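Local coordinates for putative aspartate aminotransferase (Thermus thermophilus, PDB 1IUG), which probably acts as a pyridoxal 5'-phosphate-dependent transaminase of the class-V family, with aspartate and 2-oxoglutarate among its likely substrates, at residues G75-V80 with E120-L125; L67-F72 with A94-L99; E153-A158 with G175-A180; V169-M174 with F195-P200. All blocks are in the same frame, centred on the assembly; numbering follows the deposited sequence.

Interaction 1. Residues G75-V80 with E120-L125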
loop_
_atom_site.group_PDB
_atom_site.type_symbol
_atom_site.label_atom_id
_atom_site.label_comp_id
_atom_site.label_asym_id
_atom_site.label_seq_id
_atom_site.Cartn_x
_atom_site.Cartn_y
_atom_site.Cartn_z
ATOM N N GLY A 75 -19.980 3.338 18.075
ATOM C CA GLY A 75 -21.313 3.485 18.631
ATOM C C GLY A 75 -22.307 4.226 17.753
ATOM O O GLY A 75 -23.515 4.140 17.986
ATOM N N GLU A 76 -21.818 4.945 16.744
ATOM C CA GLU A 76 -22.696 5.697 15.845
ATOM C C GLU A 76 -23.539 4.827 14.912
ATOM O O GLU A 76 -23.116 3.754 14.479
ATOM C CB GLU A 76 -21.905 6.731 15.041
ATOM C CG GLU A 76 -21.276 7.827 15.887
ATOM C CD GLU A 76 -20.911 9.054 15.071
ATOM O OE1 GLU A 76 -19.731 9.465 15.078
ATOM O OE2 GLU A 76 -21.816 9.621 14.426
ATOM N N ARG A 77 -24.741 5.322 14.626
ATOM C CA ARG A 77 -25.739 4.675 13.769
ATOM C C ARG A 77 -25.476 4.909 12.275
ATOM O O ARG A 77 -25.464 6.054 11.816
ATOM C CB ARG A 77 -27.113 5.267 14.112
ATOM C CG ARG A 77 -28.054 4.439 14.979
ATOM C CD ARG A 77 -28.451 3.109 14.362
ATOM N NE ARG A 77 -29.764 2.701 14.866
ATOM C CZ ARG A 77 -30.631 1.937 14.205
ATOM N NH1 ARG A 77 -30.338 1.476 12.997
ATOM N NH2 ARG A 77 -31.808 1.647 14.746
ATOM N N VAL A 78 -25.285 3.836 11.514
ATOM C CA VAL A 78 -25.063 3.972 10.075
ATOM C C VAL A 78 -25.911 2.997 9.270
ATOM O O VAL A 78 -26.123 1.850 9.666
ATOM C CB VAL A 78 -23.573 3.812 9.657
ATOM C CG1 VAL A 78 -22.723 4.912 10.280
ATOM C CG2 VAL A 78 -23.054 2.429 10.023
ATOM N N LEU A 79 -26.401 3.479 8.137
ATOM C CA LEU A 79 -27.228 2.681 7.251
ATOM C C LEU A 79 -26.374 2.206 6.074
ATOM O O LEU A 79 -25.757 3.015 5.379
ATOM C CB LEU A 79 -28.413 3.528 6.780
ATOM C CG LEU A 79 -29.441 2.948 5.816
ATOM C CD1 LEU A 79 -29.962 1.625 6.337
ATOM C CD2 LEU A 79 -30.574 3.950 5.654
ATOM N N VAL A 80 -26.322 0.891 5.877
ATOM C CA VAL A 80 -25.534 0.301 4.800
ATOM C C VAL A 80 -26.328 -0.674 3.931
ATOM O O VAL A 80 -26.616 -1.801 4.348
ATOM C CB VAL A 80 -24.293 -0.458 5.356
ATOM C CG1 VAL A 80 -23.472 -1.043 4.215
ATOM C CG2 VAL A 80 -23.440 0.467 6.216
ATOM N N GLU A 120 -35.018 8.454 9.392
ATOM C CA GLU A 120 -34.463 9.421 10.335
ATOM C C GLU A 120 -33.783 8.656 11.472
ATOM O O GLU A 120 -34.179 7.532 11.790
ATOM C CB GLU A 120 -35.557 10.339 10.893
ATOM C CG GLU A 120 -36.723 9.604 11.540
ATOM C CD GLU A 120 -37.729 10.541 12.187
ATOM O OE1 GLU A 120 -38.065 11.584 11.581
ATOM O OE2 GLU A 120 -38.190 10.225 13.308
ATOM N N GLY A 121 -32.735 9.242 12.043
ATOM C CA GLY A 121 -32.035 8.603 13.147
ATOM C C GLY A 121 -30.654 8.027 12.869
ATOM O O GLY A 121 -30.066 7.384 13.743
ATOM N N TYR A 122 -30.121 8.259 11.671
ATOM C CA TYR A 122 -28.804 7.732 11.323
ATOM C C TYR A 122 -27.767 8.826 11.133
ATOM O O TYR A 122 -28.056 9.896 10.591
ATOM C CB TYR A 122 -28.883 6.857 10.072
ATOM C CG TYR A 122 -29.906 5.754 10.179
ATOM C CD1 TYR A 122 -31.243 6.000 9.889
ATOM C CD2 TYR A 122 -29.549 4.475 10.613
ATOM C CE1 TYR A 122 -32.203 5.009 10.034
ATOM C CE2 TYR A 122 -30.509 3.467 10.757
ATOM C CZ TYR A 122 -31.835 3.747 10.465
ATOM O OH TYR A 122 -32.810 2.785 10.603
ATOM N N ALA A 123 -26.561 8.555 11.616
ATOM C CA ALA A 123 -25.451 9.491 11.504
ATOM C C ALA A 123 -24.843 9.454 10.097
ATOM O O ALA A 123 -24.252 10.434 9.645
ATOM C CB ALA A 123 -24.396 9.165 12.544
ATOM N N GLY A 124 -25.005 8.327 9.406
ATOM C CA GLY A 124 -24.450 8.206 8.072
ATOM C C GLY A 124 -25.028 7.127 7.175
ATOM O O GLY A 124 -25.750 6.236 7.622
ATOM N N LEU A 125 -24.719 7.253 5.886
ATOM C CA LEU A 125 -25.141 6.322 4.843
ATOM C C LEU A 125 -23.900 5.990 4.010
ATOM O O LEU A 125 -23.117 6.884 3.653
ATOM C CB LEU A 125 -26.199 6.965 3.941
ATOM C CG LEU A 125 -26.596 6.192 2.678
ATOM C CD1 LEU A 125 -27.305 4.896 3.039
ATOM C CD2 LEU A 125 -27.484 7.050 1.796
#
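R77 offers its carbonyl oxygen to two successive amides of 120-125: A123 N lies 2.7 Å from R77 O, and G124 N adds a weak second bond. Two residues on, L79 N gives a nearly straight bond (173°) to G124 O at 2.9 Å, so V78 pairs with G124 and L79 with L125 as parallel strand neighbours. A123 has turned out of extended geometry, which is how two consecutive N-H groups come to share one acceptor.

The side chains add two patches of packing. L79 CB sits over one face of the Y122 ring, 4.1 Å from Y122 CD2, while R77 NH1 comes obliquely within 3.0 Å of Y122 CE2. The guanidinium plane is turned almost perpendicular to the ring, 84°. L79 and L125 run side by side, each with CG anti to its own backbone N (chi1 179° for L79), which brings L125 CD1 to 4.0 Å from L79 CG.

What positions these groups lies beyond the two segments. The hydroxyl of Y122 is hydrogen-bonded to E102, to which R77 makes a long, weak ion pair, and the Y122 amide bonds to N151. E76 is tied back to the A73 amide through OE1, leaving OE2 against A123 CB.

Within the large sheet of the fold-type-I domain expected for a class-V aminotransferase, strand 77-82 is sandwiched between 124-128 and the edge strand 100-105. Helix 140-150 covers Y122 and L125 through F147, and V78 meets F72 and L99.

Interaction 2. Residues L67-F72 with A94-L99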
loop_
_atom_site.group_PDB
_atom_site.type_symbol
_atom_site.label_atom_id
_atom_site.label_comp_id
_atom_site.label_asym_id
_atom_site.label_seq_id
_atom_site.Cartn_x
_atom_site.Cartn_y
_atom_site.Cartn_z
ATOM N N LEU A 67 -11.916 5.957 5.335
ATOM C CA LEU A 67 -13.052 6.862 5.203
ATOM C C LEU A 67 -14.009 6.646 6.371
ATOM O O LEU A 67 -14.392 7.599 7.049
ATOM C CB LEU A 67 -13.779 6.605 3.877
ATOM C CG LEU A 67 -14.987 7.462 3.463
ATOM C CD1 LEU A 67 -15.162 7.357 1.961
ATOM C CD2 LEU A 67 -16.277 7.032 4.174
ATOM N N VAL A 68 -14.374 5.383 6.597
ATOM C CA VAL A 68 -15.299 5.001 7.661
ATOM C C VAL A 68 -14.779 5.327 9.062
ATOM O O VAL A 68 -15.491 5.930 9.867
ATOM C CB VAL A 68 -15.651 3.492 7.565
ATOM C CG1 VAL A 68 -16.518 3.057 8.747
ATOM C CG2 VAL A 68 -16.373 3.211 6.257
ATOM N N LYS A 69 -13.535 4.934 9.330
ATOM C CA LYS A 69 -12.876 5.157 10.619
ATOM C C LYS A 69 -12.737 6.632 10.995
ATOM O O LYS A 69 -12.897 7.002 12.154
ATOM C CB LYS A 69 -11.456 4.574 10.602
ATOM C CG LYS A 69 -11.315 3.063 10.692
ATOM C CD LYS A 69 -11.909 2.521 11.962
ATOM C CE LYS A 69 -11.749 1.013 12.079
ATOM N NZ LYS A 69 -11.035 0.403 10.928
ATOM N N ASN A 70 -12.387 7.460 10.019
ATOM C CA ASN A 70 -12.167 8.874 10.273
ATOM C C ASN A 70 -13.369 9.808 10.231
ATOM O O ASN A 70 -13.223 11.003 10.484
ATOM C CB ASN A 70 -11.060 9.395 9.352
ATOM C CG ASN A 70 -9.698 8.827 9.702
ATOM O OD1 ASN A 70 -8.888 9.491 10.343
ATOM N ND2 ASN A 70 -9.442 7.594 9.286
ATOM N N LEU A 71 -14.544 9.277 9.909
ATOM C CA LEU A 71 -15.755 10.095 9.848
ATOM C C LEU A 71 -16.831 9.636 10.818
ATOM O O LEU A 71 -17.784 10.363 11.078
ATOM C CB LEU A 71 -16.327 10.119 8.430
ATOM C CG LEU A 71 -15.540 10.962 7.427
ATOM C CD1 LEU A 71 -16.138 10.790 6.049
ATOM C CD2 LEU A 71 -15.542 12.422 7.849
ATOM N N PHE A 72 -16.677 8.427 11.345
ATOM C CA PHE A 72 -17.641 7.871 12.280
ATOM C C PHE A 72 -16.941 7.322 13.521
ATOM O O PHE A 72 -15.939 6.605 13.422
ATOM C CB PHE A 72 -18.462 6.766 11.604
ATOM C CG PHE A 72 -19.225 7.229 10.392
ATOM C CD1 PHE A 72 -18.733 6.988 9.110
ATOM C CD2 PHE A 72 -20.424 7.922 10.531
ATOM C CE1 PHE A 72 -19.424 7.434 7.980
ATOM C CE2 PHE A 72 -21.124 8.372 9.413
ATOM C CZ PHE A 72 -20.622 8.128 8.133
ATOM N N ALA A 94 -17.777 -1.461 8.455
ATOM C CA ALA A 94 -18.543 -0.693 9.437
ATOM C C ALA A 94 -18.641 -1.454 10.759
ATOM O O ALA A 94 -18.530 -0.860 11.833
ATOM C CB ALA A 94 -19.930 -0.379 8.895
ATOM N N LEU A 95 -18.845 -2.768 10.671
ATOM C CA LEU A 95 -18.922 -3.610 11.859
ATOM C C LEU A 95 -17.601 -3.578 12.624
ATOM O O LEU A 95 -17.579 -3.255 13.815
ATOM C CB LEU A 95 -19.260 -5.057 11.487
ATOM C CG LEU A 95 -20.725 -5.352 11.170
ATOM C CD1 LEU A 95 -20.883 -6.811 10.769
ATOM C CD2 LEU A 95 -21.589 -5.032 12.390
ATOM N N GLU A 96 -16.500 -3.864 11.925
ATOM C CA GLU A 96 -15.177 -3.879 12.548
ATOM C C GLU A 96 -14.808 -2.511 13.131
ATOM O O GLU A 96 -14.073 -2.426 14.114
ATOM C CB GLU A 96 -14.119 -4.357 11.543
ATOM C CG GLU A 96 -12.754 -4.721 12.154
ATOM C CD GLU A 96 -11.871 -3.519 12.441
ATOM O OE1 GLU A 96 -11.901 -2.550 11.656
ATOM O OE2 GLU A 96 -11.136 -3.541 13.452
ATOM N N ALA A 97 -15.338 -1.445 12.537
ATOM C CA ALA A 97 -15.072 -0.092 13.018
ATOM C C ALA A 97 -15.880 0.230 14.287
ATOM O O ALA A 97 -15.824 1.347 14.806
ATOM C CB ALA A 97 -15.372 0.916 11.923
ATOM N N GLY A 98 -16.643 -0.751 14.764
ATOM C CA GLY A 98 -17.440 -0.575 15.969
ATOM C C GLY A 98 -18.671 0.303 15.822
ATOM O O GLY A 98 -18.987 1.091 16.718
ATOM N N LEU A 99 -19.379 0.153 14.706
ATOM C CA LEU A 99 -20.581 0.942 14.450
ATOM C C LEU A 99 -21.840 0.080 14.503
ATOM O O LEU A 99 -21.783 -1.134 14.280
ATOM C CB LEU A 99 -20.499 1.600 13.065
ATOM C CG LEU A 99 -19.296 2.488 12.735
ATOM C CD1 LEU A 99 -19.422 2.995 11.307
ATOM C CD2 LEU A 99 -19.211 3.648 13.706
HETATM O O HOH W 1 -13.032 -1.364 9.474
HETATM O O HOH W 2 -9.417 -0.874 12.390
#
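V68 CG1 is the apolar centre, resting 3.9 Å from L99 CD1 and 4.0 Å from A97 CB. With CG1 anti to the backbone N (chi1 175°), this methyl is the branch turned to both residues. Next to it, F72 CB nestles against both methyls of L99, with L99 CD2 at 3.8 Å. F90 and I93 from helix 85-96 and V78 from strand 77-82 enclose the same cluster.

L99 can reach it because the helix ends just before. G98 leaves helical geometry with a positive phi, and the bonds from G98 N to L95 O and from L99 N to A94 O close a Schellman motif that turns the chain toward 67-72.

Outward from there, the K69 chain lies along A97, CE 3.6 Å from A97 CB, and ends at the carboxylate of E96, the two side chains crossing at about a right angle. K69 NZ makes a salt bridge to E96 OE1 at 3.2 Å, on the syn lone-pair side, and one water accepts from NZ at 3.0 Å while donating to the same OE1 at 2.7 Å. The ammonium's stronger polar partner is E65, one turn earlier. With a methionine in its place, E96 and E65 would probably both be left without their cation and the water without its donor. E96 also packs against G210 of the second subunit.

The chemistry is thus graded: methyls meet toward the sheet, and at the far edge a lysine held by E65 of its own helix reaches across to E96, joining the helices next to the subunit interface.

Interaction 3. Residues E153-A158 with G175-A180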
loop_
_atom_site.group_PDB
_atom_site.type_symbol
_atom_site.label_atom_id
_atom_site.label_comp_id
_atom_site.label_asym_id
_atom_site.label_seq_id
_atom_site.Cartn_x
_atom_site.Cartn_y
_atom_site.Cartn_z
ATOM N N GLU A 153 -27.983 16.414 9.466
ATOM C CA GLU A 153 -26.631 16.403 10.008
ATOM C C GLU A 153 -25.850 15.137 9.648
ATOM O O GLU A 153 -24.717 14.951 10.097
ATOM C CB GLU A 153 -26.678 16.588 11.529
ATOM C CG GLU A 153 -27.248 17.934 11.985
ATOM C CD GLU A 153 -26.286 19.100 11.780
ATOM O OE1 GLU A 153 -25.773 19.280 10.653
ATOM O OE2 GLU A 153 -26.044 19.847 12.755
ATOM N N GLY A 154 -26.445 14.290 8.812
ATOM C CA GLY A 154 -25.798 13.050 8.418
ATOM C C GLY A 154 -24.722 13.175 7.354
ATOM O O GLY A 154 -24.625 14.187 6.654
ATOM N N LEU A 155 -23.909 12.130 7.239
ATOM C CA LEU A 155 -22.827 12.092 6.256
ATOM C C LEU A 155 -23.044 10.957 5.270
ATOM O O LEU A 155 -23.506 9.878 5.646
ATOM C CB LEU A 155 -21.476 11.899 6.951
ATOM C CG LEU A 155 -20.913 13.040 7.798
ATOM C CD1 LEU A 155 -19.789 12.510 8.670
ATOM C CD2 LEU A 155 -20.418 14.167 6.909
ATOM N N VAL A 156 -22.728 11.213 4.004
ATOM C CA VAL A 156 -22.866 10.205 2.956
ATOM C C VAL A 156 -21.485 9.863 2.389
ATOM O O VAL A 156 -20.834 10.706 1.765
ATOM C CB VAL A 156 -23.783 10.690 1.809
ATOM C CG1 VAL A 156 -23.877 9.625 0.714
ATOM C CG2 VAL A 156 -25.176 11.016 2.346
ATOM N N GLY A 157 -21.023 8.648 2.676
ATOM C CA GLY A 157 -19.734 8.186 2.186
ATOM C C GLY A 157 -19.958 7.285 0.985
ATOM O O GLY A 157 -20.895 6.482 0.984
ATOM N N ALA A 158 -19.108 7.396 -0.035
ATOM C CA ALA A 158 -19.289 6.575 -1.227
ATOM C C ALA A 158 -18.053 5.857 -1.757
ATOM O O ALA A 158 -16.929 6.346 -1.649
ATOM C CB ALA A 158 -19.902 7.408 -2.334
ATOM N N GLY A 175 -24.241 15.548 -3.416
ATOM C CA GLY A 175 -24.673 15.322 -2.046
ATOM C C GLY A 175 -23.775 14.362 -1.278
ATOM O O GLY A 175 -24.095 13.960 -0.160
ATOM N N VAL A 176 -22.651 13.989 -1.881
ATOM C CA VAL A 176 -21.711 13.069 -1.247
ATOM C C VAL A 176 -20.653 13.833 -0.455
ATOM O O VAL A 176 -20.038 14.766 -0.967
ATOM C CB VAL A 176 -21.042 12.156 -2.299
ATOM C CG1 VAL A 176 -20.056 11.207 -1.636
ATOM C CG2 VAL A 176 -22.114 11.365 -3.051
ATOM N N ASP A 177 -20.456 13.441 0.799
ATOM C CA ASP A 177 -19.479 14.105 1.658
ATOM C C ASP A 177 -18.066 13.555 1.532
ATOM O O ASP A 177 -17.093 14.300 1.634
ATOM C CB ASP A 177 -19.938 14.049 3.115
ATOM C CG ASP A 177 -21.291 14.699 3.315
ATOM O OD1 ASP A 177 -21.369 15.933 3.177
ATOM O OD2 ASP A 177 -22.276 13.976 3.580
ATOM N N ALA A 178 -17.954 12.253 1.293
ATOM C CA ALA A 178 -16.648 11.618 1.160
ATOM C C ALA A 178 -16.717 10.436 0.209
ATOM O O ALA A 178 -17.753 9.780 0.083
ATOM C CB ALA A 178 -16.130 11.173 2.528
ATOM N N ALA A 179 -15.598 10.155 -0.447
ATOM C CA ALA A 179 -15.542 9.059 -1.398
ATOM C C ALA A 179 -14.181 8.373 -1.397
ATOM O O ALA A 179 -13.172 8.963 -1.008
ATOM C CB ALA A 179 -15.875 9.567 -2.797
ATOM N N ALA A 180 -14.169 7.115 -1.822
ATOM C CA ALA A 180 -12.939 6.343 -1.898
ATOM C C ALA A 180 -12.807 5.739 -3.293
ATOM O O ALA A 180 -13.801 5.398 -3.935
ATOM C CB ALA A 180 -12.933 5.239 -0.845
#
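G175 enters the contact through its carbonyl oxygen, which lies 3.8 Å from V156 CB; its positive phi would jam a side chain against the preceding carbonyl. V176 follows with CG1 anti to the backbone N (chi1 180°), a placement that sets this methyl 3.9 Å from A158 CB and lets it brush V156 O.

D177 does most of the polar work. Its amide donates to V156 O at 2.9 Å, and its side chain folds back so that OD2 accepts from V156 N at 2.8 Å through the anti lone pair (161° at the hydrogen). D177 thus bonds to both the N-H and the C=O of V156, the latter shared with A178. L155 CD2 lies 3.7 Å from D177 CG, crossing the carboxylate side chain at about a right angle, while D177 OD1 forms a salt bridge with R201. An alanine here would probably leave V156 N without this acceptor and R201 without its counter-charge.

Regular pairing starts at A178, whose amide adds a weak bond to V156 O. A178 O then receives A158 N at 2.7 Å. A179 brings its CA to A158 O, and A180 N closes the run with a bond to A158 O of 2.9 Å.

The result is a parallel pair of strands at 15° in the middle of the large sheet, with G157, A158 and A178-A180 where the two strands pair, and A178 and A180 turned to helix 60-71. Its start is fixed by a buried carboxylate standing in for a strand carbonyl, its charge probably balanced by R201.

Interaction 4. Residues V169-M174 with F195-P200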
loop_
_atom_site.group_PDB
_atom_site.type_symbol
_atom_site.label_atom_id
_atom_site.label_comp_id
_atom_site.label_asym_id
_atom_site.label_seq_id
_atom_site.Cartn_x
_atom_site.Cartn_y
_atom_site.Cartn_z
ATOM N N VAL A 169 -18.915 11.753 -11.929
ATOM C CA VAL A 169 -18.822 11.757 -10.473
ATOM C C VAL A 169 -18.614 13.176 -9.940
ATOM O O VAL A 169 -18.149 14.067 -10.656
ATOM C CB VAL A 169 -17.648 10.864 -9.948
ATOM C CG1 VAL A 169 -17.865 9.402 -10.317
ATOM C CG2 VAL A 169 -16.308 11.364 -10.482
ATOM N N ALA A 170 -18.978 13.370 -8.680
ATOM C CA ALA A 170 -18.819 14.645 -7.987
ATOM C C ALA A 170 -19.051 14.370 -6.515
ATOM O O ALA A 170 -19.641 13.350 -6.157
ATOM C CB ALA A 170 -19.825 15.668 -8.494
ATOM N N LEU A 171 -18.539 15.239 -5.654
ATOM C CA LEU A 171 -18.743 15.062 -4.226
ATOM C C LEU A 171 -19.940 15.879 -3.745
ATOM O O LEU A 171 -21.081 15.423 -3.853
ATOM C CB LEU A 171 -17.481 15.412 -3.442
ATOM C CG LEU A 171 -16.824 14.222 -2.736
ATOM C CD1 LEU A 171 -16.536 13.122 -3.738
ATOM C CD2 LEU A 171 -15.544 14.666 -2.059
ATOM N N GLU A 172 -19.689 17.094 -3.262
ATOM C CA GLU A 172 -20.761 17.950 -2.756
ATOM C C GLU A 172 -21.885 18.218 -3.756
ATOM O O GLU A 172 -23.048 18.305 -3.368
ATOM C CB GLU A 172 -20.211 19.268 -2.175
ATOM C CG GLU A 172 -19.236 20.051 -3.056
ATOM C CD GLU A 172 -17.769 19.720 -2.787
ATOM O OE1 GLU A 172 -16.933 20.645 -2.811
ATOM O OE2 GLU A 172 -17.440 18.540 -2.566
ATOM N N ALA A 173 -21.550 18.293 -5.042
ATOM C CA ALA A 173 -22.553 18.537 -6.075
ATOM C C ALA A 173 -23.549 17.381 -6.187
ATOM O O ALA A 173 -24.658 17.564 -6.677
ATOM C CB ALA A 173 -21.888 18.795 -7.412
ATOM N N MET A 174 -23.146 16.189 -5.749
ATOM C CA MET A 174 -24.027 15.023 -5.783
ATOM C C MET A 174 -24.543 14.684 -4.384
ATOM O O MET A 174 -25.205 13.665 -4.190
ATOM C CB MET A 174 -23.313 13.801 -6.378
ATOM C CG MET A 174 -22.914 13.943 -7.842
ATOM S SD MET A 174 -22.636 12.348 -8.680
ATOM C CE MET A 174 -21.706 11.473 -7.485
ATOM N N PHE A 195 -7.457 6.271 -2.696
ATOM C CA PHE A 195 -7.705 7.698 -2.502
ATOM C C PHE A 195 -8.951 7.978 -1.666
ATOM O O PHE A 195 -9.989 7.338 -1.831
ATOM C CB PHE A 195 -7.845 8.416 -3.849
ATOM C CG PHE A 195 -6.808 8.027 -4.855
ATOM C CD1 PHE A 195 -7.108 7.109 -5.856
ATOM C CD2 PHE A 195 -5.522 8.551 -4.786
ATOM C CE1 PHE A 195 -6.143 6.717 -6.770
ATOM C CE2 PHE A 195 -4.548 8.163 -5.699
ATOM C CZ PHE A 195 -4.858 7.245 -6.690
ATOM N N VAL A 196 -8.824 8.932 -0.754
ATOM C CA VAL A 196 -9.934 9.348 0.087
ATOM C C VAL A 196 -10.173 10.822 -0.216
ATOM O O VAL A 196 -9.305 11.671 0.027
ATOM C CB VAL A 196 -9.639 9.191 1.597
ATOM C CG1 VAL A 196 -10.845 9.661 2.407
ATOM C CG2 VAL A 196 -9.328 7.745 1.933
ATOM N N ALA A 197 -11.313 11.096 -0.839
ATOM C CA ALA A 197 -11.695 12.458 -1.181
ATOM C C ALA A 197 -12.661 12.945 -0.111
ATOM O O ALA A 197 -13.645 12.276 0.195
ATOM C CB ALA A 197 -12.349 12.500 -2.558
ATOM N N LEU A 198 -12.357 14.107 0.461
ATOM C CA LEU A 198 -13.171 14.704 1.511
ATOM C C LEU A 198 -13.657 16.095 1.117
ATOM O O LEU A 198 -12.857 16.975 0.792
ATOM C CB LEU A 198 -12.357 14.808 2.807
ATOM C CG LEU A 198 -11.784 13.513 3.391
ATOM C CD1 LEU A 198 -10.663 13.826 4.355
ATOM C CD2 LEU A 198 -12.882 12.704 4.063
ATOM N N SER A 199 -14.971 16.287 1.156
ATOM C CA SER A 199 -15.577 17.576 0.835
ATOM C C SER A 199 -15.311 18.536 2.001
ATOM O O SER A 199 -14.898 18.104 3.089
ATOM C CB SER A 199 -17.091 17.412 0.646
ATOM O OG SER A 199 -17.724 17.092 1.875
ATOM N N PRO A 200 -15.523 19.850 1.788
ATOM C CA PRO A 200 -15.296 20.832 2.860
ATOM C C PRO A 200 -16.118 20.475 4.098
ATOM O O PRO A 200 -15.642 20.571 5.227
ATOM C CB PRO A 200 -15.774 22.138 2.221
ATOM C CG PRO A 200 -15.408 21.941 0.774
ATOM C CD PRO A 200 -15.867 20.524 0.522
#
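L171, E172 and S199 bury the most surface in this contact. L171 aims one methyl, CD2, at the end of strand 193-198, where it lies 3.9 Å from A197 CB and 3.6 Å from S199 N. It rests there on the backbone as much as on side chains, and F47 of helix 30-47 touches both L171 and A197 from outside the pair.

E172 begins the short 3-10 turn 172-174. Its CG sits between backbone N and carbonyl carbon (chi1 50°) and the chain bends at chi2, which lays the carboxylate across S199 and P200. Both oxygens face carbons here: OE2 is 3.4 Å from S199 CB and OE1 is 3.5 Å from P200 CD, with the two side chains of E172 and P200 at about a right angle. The polar needs of the carboxylate are met by the E50 amide at OE1 and the T49 hydroxyl at OE2.

S199 turns its own hydroxyl elsewhere, donating to D177 O and capping A202 N as the N-cap of helix 200-204.

Between the segments the contact is carried by packing, with the carboxylate laid beside the start of helix 200-204, a placement that the helix end would probably tolerate or favour.

Interactions 1 and 3 pair strands of one sheet, joining where L125 N meets L155 O (2.9 Å) and L125 O meets G157 N (2.9 Å); interaction 4 packs a loop on another strand and joins 3 where A179 O meets A197 N (2.8 Å). Interaction 2 lies against the sheet: F72 CE2 reaches G124 CA at 3.6 Å, and L71 CD1 reaches A178 CB at 3.5 Å. Interactions 3 and 4 are nearest, with centres about 7 Å apart; those of 1 and 4 are about 19 Å apart. K185, which carries the pyridoxal 5'-phosphate, belongs to the connection between strands 178-182 and 193-198, the strands of interactions 3 and 4, although all four contacts lie away from it.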